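Long-range contact in putative periplasmic protein (Salmonella enterica, PDB 3OE3), which probably inhibits C-type lysozymes in the bacterial periplasm, protecting the cell wall from this host defence enzyme: residues K7-E19 against D78-N90. Residues are numbered along the deposited sequence; the frame is centred on the assembly and turned at random.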
loop_
_atom_site.group_PDB
_atom_site.type_symbol
_atom_site.label_atom_id
_atom_site.label_comp_id
_atom_site.label_asym_id
_atom_site.label_seq_id
_atom_site.Cartn_x
_atom_site.Cartn_y
_atom_site.Cartn_z
ATOM N N LYS C 7 6.751 6.311 -2.827
ATOM C CA LYS C 7 5.792 5.988 -3.871
ATOM C C LYS C 7 6.425 6.208 -5.229
ATOM O O LYS C 7 7.028 7.263 -5.485
ATOM C CB LYS C 7 4.545 6.864 -3.756
ATOM C CG LYS C 7 3.605 6.706 -4.959
ATOM C CD LYS C 7 2.468 7.723 -4.968
ATOM C CE LYS C 7 1.414 7.382 -3.942
ATOM N NZ LYS C 7 0.170 8.191 -4.115
ATOM N N SER C 8 6.290 5.207 -6.098
ATOM C CA SER C 8 6.764 5.311 -7.470
ATOM C C SER C 8 5.587 5.277 -8.409
ATOM O O SER C 8 4.646 4.513 -8.211
ATOM C CB SER C 8 7.687 4.150 -7.804
ATOM O OG SER C 8 8.944 4.298 -7.168
ATOM N N ILE C 9 5.639 6.105 -9.440
ATOM C CA ILE C 9 4.602 6.098 -10.455
ATOM C C ILE C 9 5.225 5.672 -11.792
ATOM O O ILE C 9 6.268 6.199 -12.194
ATOM C CB ILE C 9 3.920 7.475 -10.552
ATOM C CG1 ILE C 9 3.237 7.805 -9.213
ATOM C CG2 ILE C 9 2.922 7.520 -11.712
ATOM C CD1 ILE C 9 2.414 9.058 -9.224
ATOM N N TYR C 10 4.605 4.691 -12.459
ATOM C CA TYR C 10 5.130 4.156 -13.715
ATOM C C TYR C 10 4.158 4.453 -14.836
ATOM O O TYR C 10 2.945 4.335 -14.656
ATOM C CB TYR C 10 5.283 2.629 -13.634
ATOM C CG TYR C 10 6.361 2.110 -12.699
ATOM C CD1 TYR C 10 6.109 1.962 -11.330
ATOM C CD2 TYR C 10 7.607 1.725 -13.184
ATOM C CE1 TYR C 10 7.076 1.483 -10.485
ATOM C CE2 TYR C 10 8.592 1.245 -12.316
ATOM C CZ TYR C 10 8.308 1.134 -10.966
ATOM O OH TYR C 10 9.274 0.647 -10.089
ATOM N N THR C 11 4.693 4.826 -15.996
ATOM C CA THR C 11 3.906 4.884 -17.217
ATOM C C THR C 11 4.046 3.552 -17.941
ATOM O O THR C 11 5.163 3.072 -18.157
ATOM C CB THR C 11 4.354 6.039 -18.135
ATOM O OG1 THR C 11 5.783 6.162 -18.101
ATOM C CG2 THR C 11 3.740 7.341 -17.654
ATOM N N CYS C 12 2.908 2.948 -18.281
ATOM C CA CYS C 12 2.868 1.630 -18.927
ATOM C C CYS C 12 2.186 1.665 -20.286
ATOM O O CYS C 12 1.630 2.699 -20.697
ATOM C CB CYS C 12 2.121 0.627 -18.045
ATOM S SG CYS C 12 2.720 0.590 -16.328
ATOM N N ASN C 13 2.240 0.533 -20.996
ATOM C CA ASN C 13 1.641 0.462 -22.323
ATOM C C ASN C 13 0.138 0.715 -22.251
ATOM O O ASN C 13 -0.468 0.608 -21.182
ATOM C CB ASN C 13 1.899 -0.904 -22.963
ATOM C CG ASN C 13 3.335 -1.089 -23.422
ATOM O OD1 ASN C 13 4.091 -0.127 -23.590
ATOM N ND2 ASN C 13 3.709 -2.342 -23.664
ATOM N N ASP C 14 -0.449 1.055 -23.399
ATOM C CA ASP C 14 -1.892 1.281 -23.516
ATOM C C ASP C 14 -2.451 2.404 -22.613
ATOM O O ASP C 14 -3.587 2.332 -22.158
ATOM C CB ASP C 14 -2.658 -0.041 -23.316
ATOM C CG ASP C 14 -2.106 -1.172 -24.169
ATOM O OD1 ASP C 14 -1.425 -0.884 -25.172
ATOM O OD2 ASP C 14 -2.350 -2.351 -23.839
ATOM N N ASN C 15 -1.660 3.456 -22.392
ATOM C CA ASN C 15 -2.071 4.608 -21.575
ATOM C C ASN C 15 -2.477 4.240 -20.162
ATOM O O ASN C 15 -3.389 4.830 -19.602
ATOM C CB ASN C 15 -3.223 5.369 -22.241
ATOM C CG ASN C 15 -3.430 6.746 -21.671
ATOM O OD1 ASN C 15 -2.479 7.466 -21.399
ATOM N ND2 ASN C 15 -4.697 7.124 -21.485
ATOM N N GLN C 16 -1.773 3.274 -19.595
ATOM C CA GLN C 16 -2.011 2.860 -18.220
ATOM C C GLN C 16 -0.930 3.396 -17.289
ATOM O O GLN C 16 0.214 3.572 -17.675
ATOM C CB GLN C 16 -2.022 1.340 -18.133
ATOM C CG GLN C 16 -3.063 0.673 -18.990
ATOM C CD GLN C 16 -4.456 1.103 -18.618
ATOM O OE1 GLN C 16 -4.863 0.990 -17.460
ATOM N NE2 GLN C 16 -5.206 1.593 -19.601
ATOM N N VAL C 17 -1.316 3.643 -16.049
ATOM C CA VAL C 17 -0.381 4.091 -15.032
ATOM C C VAL C 17 -0.374 3.062 -13.908
ATOM O O VAL C 17 -1.402 2.449 -13.610
ATOM C CB VAL C 17 -0.792 5.453 -14.469
ATOM C CG1 VAL C 17 0.128 5.860 -13.322
ATOM C CG2 VAL C 17 -0.774 6.504 -15.570
HETATM N N MSE C 18 0.785 2.828 -13.320
HETATM C CA MSE C 18 0.841 1.956 -12.135
HETATM C C MSE C 18 1.497 2.681 -10.982
HETATM O O MSE C 18 2.628 3.129 -11.116
HETATM C CB MSE C 18 1.658 0.697 -12.451
HETATM C CG MSE C 18 1.792 -0.272 -11.299
HETATM SE SE MSE C 18 2.657 -1.956 -11.777
HETATM C CE MSE C 18 4.444 -1.258 -12.149
ATOM N N GLU C 19 0.796 2.808 -9.852
ATOM C CA GLU C 19 1.401 3.272 -8.611
ATOM C C GLU C 19 1.957 2.069 -7.840
ATOM O O GLU C 19 1.300 1.037 -7.725
ATOM C CB GLU C 19 0.358 3.943 -7.704
ATOM C CG GLU C 19 0.091 5.400 -7.962
ATOM C CD GLU C 19 -0.739 6.026 -6.853
ATOM O OE1 GLU C 19 -1.090 5.313 -5.884
ATOM O OE2 GLU C 19 -1.035 7.232 -6.954
ATOM N N ASP C 78 0.049 -17.577 -14.921
ATOM C CA ASP C 78 1.187 -18.084 -15.677
ATOM C C ASP C 78 1.811 -16.987 -16.522
ATOM O O ASP C 78 1.810 -17.059 -17.754
ATOM C CB ASP C 78 0.757 -19.254 -16.566
ATOM C CG ASP C 78 1.907 -19.827 -17.378
ATOM O OD1 ASP C 78 3.076 -19.638 -16.981
ATOM O OD2 ASP C 78 1.642 -20.469 -18.416
ATOM N N ASP C 79 2.352 -15.975 -15.845
ATOM C CA ASP C 79 2.971 -14.833 -16.515
ATOM C C ASP C 79 2.045 -14.163 -17.534
ATOM O O ASP C 79 2.483 -13.724 -18.598
ATOM C CB ASP C 79 4.310 -15.225 -17.154
ATOM C CG ASP C 79 5.355 -15.631 -16.125
ATOM O OD1 ASP C 79 5.282 -15.153 -14.967
ATOM O OD2 ASP C 79 6.245 -16.443 -16.475
ATOM N N LYS C 80 0.759 -14.097 -17.205
ATOM C CA LYS C 80 -0.201 -13.346 -18.004
ATOM C C LYS C 80 -0.032 -11.850 -17.734
ATOM O O LYS C 80 -0.117 -11.421 -16.596
ATOM C CB LYS C 80 -1.616 -13.772 -17.643
ATOM C CG LYS C 80 -2.691 -13.047 -18.445
ATOM C CD LYS C 80 -4.078 -13.601 -18.171
ATOM C CE LYS C 80 -5.105 -12.965 -19.097
ATOM N NZ LYS C 80 -6.468 -13.542 -18.904
ATOM N N PRO C 81 0.220 -11.059 -18.785
ATOM C CA PRO C 81 0.447 -9.619 -18.624
ATOM C C PRO C 81 -0.737 -8.914 -17.986
ATOM O O PRO C 81 -1.886 -9.157 -18.355
ATOM C CB PRO C 81 0.646 -9.126 -20.062
ATOM C CG PRO C 81 1.088 -10.338 -20.819
ATOM C CD PRO C 81 0.358 -11.485 -20.189
ATOM N N VAL C 82 -0.445 -8.041 -17.029
ATOM C CA VAL C 82 -1.457 -7.174 -16.451
ATOM C C VAL C 82 -1.129 -5.732 -16.834
ATOM O O VAL C 82 -1.956 -5.034 -17.424
ATOM C CB VAL C 82 -1.524 -7.324 -14.936
ATOM C CG1 VAL C 82 -2.542 -6.353 -14.356
ATOM C CG2 VAL C 82 -1.866 -8.766 -14.571
ATOM N N LEU C 83 0.092 -5.307 -16.534
ATOM C CA LEU C 83 0.590 -4.009 -16.974
ATOM C C LEU C 83 1.987 -4.234 -17.532
ATOM O O LEU C 83 2.805 -4.890 -16.885
ATOM C CB LEU C 83 0.598 -3.005 -15.820
ATOM C CG LEU C 83 -0.764 -2.548 -15.318
ATOM C CD1 LEU C 83 -0.604 -1.788 -14.010
ATOM C CD2 LEU C 83 -1.463 -1.677 -16.368
ATOM N N SER C 84 2.258 -3.714 -18.734
ATOM C CA SER C 84 3.462 -4.097 -19.474
ATOM C C SER C 84 4.312 -2.896 -19.850
ATOM O O SER C 84 3.795 -1.783 -20.007
ATOM C CB SER C 84 3.101 -4.852 -20.760
ATOM O OG SER C 84 2.365 -6.041 -20.507
ATOM N N ASN C 85 5.614 -3.126 -19.974
ATOM C CA ASN C 85 6.548 -2.097 -20.405
ATOM C C ASN C 85 6.407 -0.847 -19.552
ATOM O O ASN C 85 6.306 0.263 -20.052
ATOM C CB ASN C 85 6.338 -1.784 -21.892
ATOM C CG ASN C 85 7.391 -0.842 -22.454
ATOM O OD1 ASN C 85 8.556 -0.863 -22.052
ATOM N ND2 ASN C 85 6.981 -0.016 -23.403
ATOM N N CYS C 86 6.414 -1.035 -18.239
ATOM C CA CYS C 86 6.301 0.093 -17.324
ATOM C C CYS C 86 7.654 0.740 -17.081
ATOM O O CYS C 86 8.664 0.052 -16.938
ATOM C CB CYS C 86 5.709 -0.370 -15.985
ATOM S SG CYS C 86 4.026 -1.064 -16.152
ATOM N N SER C 87 7.687 2.066 -17.055
ATOM C CA SER C 87 8.924 2.764 -16.695
ATOM C C SER C 87 8.595 3.849 -15.708
ATOM O O SER C 87 7.523 4.451 -15.783
ATOM C CB SER C 87 9.593 3.380 -17.926
ATOM O OG SER C 87 10.223 2.387 -18.710
ATOM N N LEU C 88 9.513 4.112 -14.780
ATOM C CA LEU C 88 9.340 5.256 -13.897
ATOM C C LEU C 88 9.015 6.503 -14.711
ATOM O O LEU C 88 9.708 6.829 -15.673
ATOM C CB LEU C 88 10.593 5.504 -13.066
ATOM C CG LEU C 88 10.913 4.432 -12.031
ATOM C CD1 LEU C 88 12.264 4.725 -11.380
ATOM C CD2 LEU C 88 9.803 4.334 -10.973
ATOM N N ALA C 89 7.968 7.207 -14.295
ATOM C CA ALA C 89 7.495 8.366 -15.027
ATOM C C ALA C 89 8.569 9.443 -15.069
ATOM O O ALA C 89 9.243 9.698 -14.068
ATOM C CB ALA C 89 6.218 8.911 -14.381
ATOM N N ASN C 90 8.729 10.083 -16.223
ATOM C CA ASN C 90 9.683 11.179 -16.318
ATOM C C ASN C 90 9.245 12.258 -17.314
ATOM O O ASN C 90 9.578 12.195 -18.503
ATOM C CB ASN C 90 11.078 10.657 -16.650
ATOM C CG ASN C 90 12.129 11.745 -16.595
ATOM O OD1 ASN C 90 12.140 12.570 -15.679
ATOM N ND2 ASN C 90 13.010 11.764 -17.587
HETATM O O HOH W 1 7.193 8.745 -18.632
HETATM O O HOH W 2 0.138 -1.943 -19.879
#
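C12 and C86 join covalently, SG to SG at 2.1 Å, where the first and last strands of an eight-stranded antiparallel barrel, the fold of this lysozyme-inhibitor family, meet and close it. The closure is short: T11 and S87 form a hydrogen-bonded antiparallel pair, T11 N donating to S87 O and S87 N to T11 O, and A89 N reaches I9 O at 2.9 Å.

Packing is tight on the side of the disulfide. M18, here selenomethionine, has CG anti to its backbone N (chi1 180°) and a bend at chi3, which carry CE to 4.0 Å from C86 SG and over one face of the Y10 ring. Against the opposite face lies L88 CD2, a CH-pi contact 3.8 Å from the ring centroid and 23° off its normal; both methyl carbons are offset toward the rim. Y10 OH, at the far end of this clamped ring, is hydrogen-bonded to Y22 OH. L83 forks beyond the disulfide: CD1 packs on M18 CB, while CD2 lies 3.5 Å from Q16 CB.

The other side is loose and solvent-exposed. There T11 and A89 barely touch, and a water links T11 OG1 to N90 N. N13 marks the well-held end of the closure: its N bonds S84 O, and a bound sodium ion lies about 3 Å from its side chain. The amide planes of N13 and N85 stand 58° apart, joined by N85 ND2 donating to N13 OD1 at 2.9 Å.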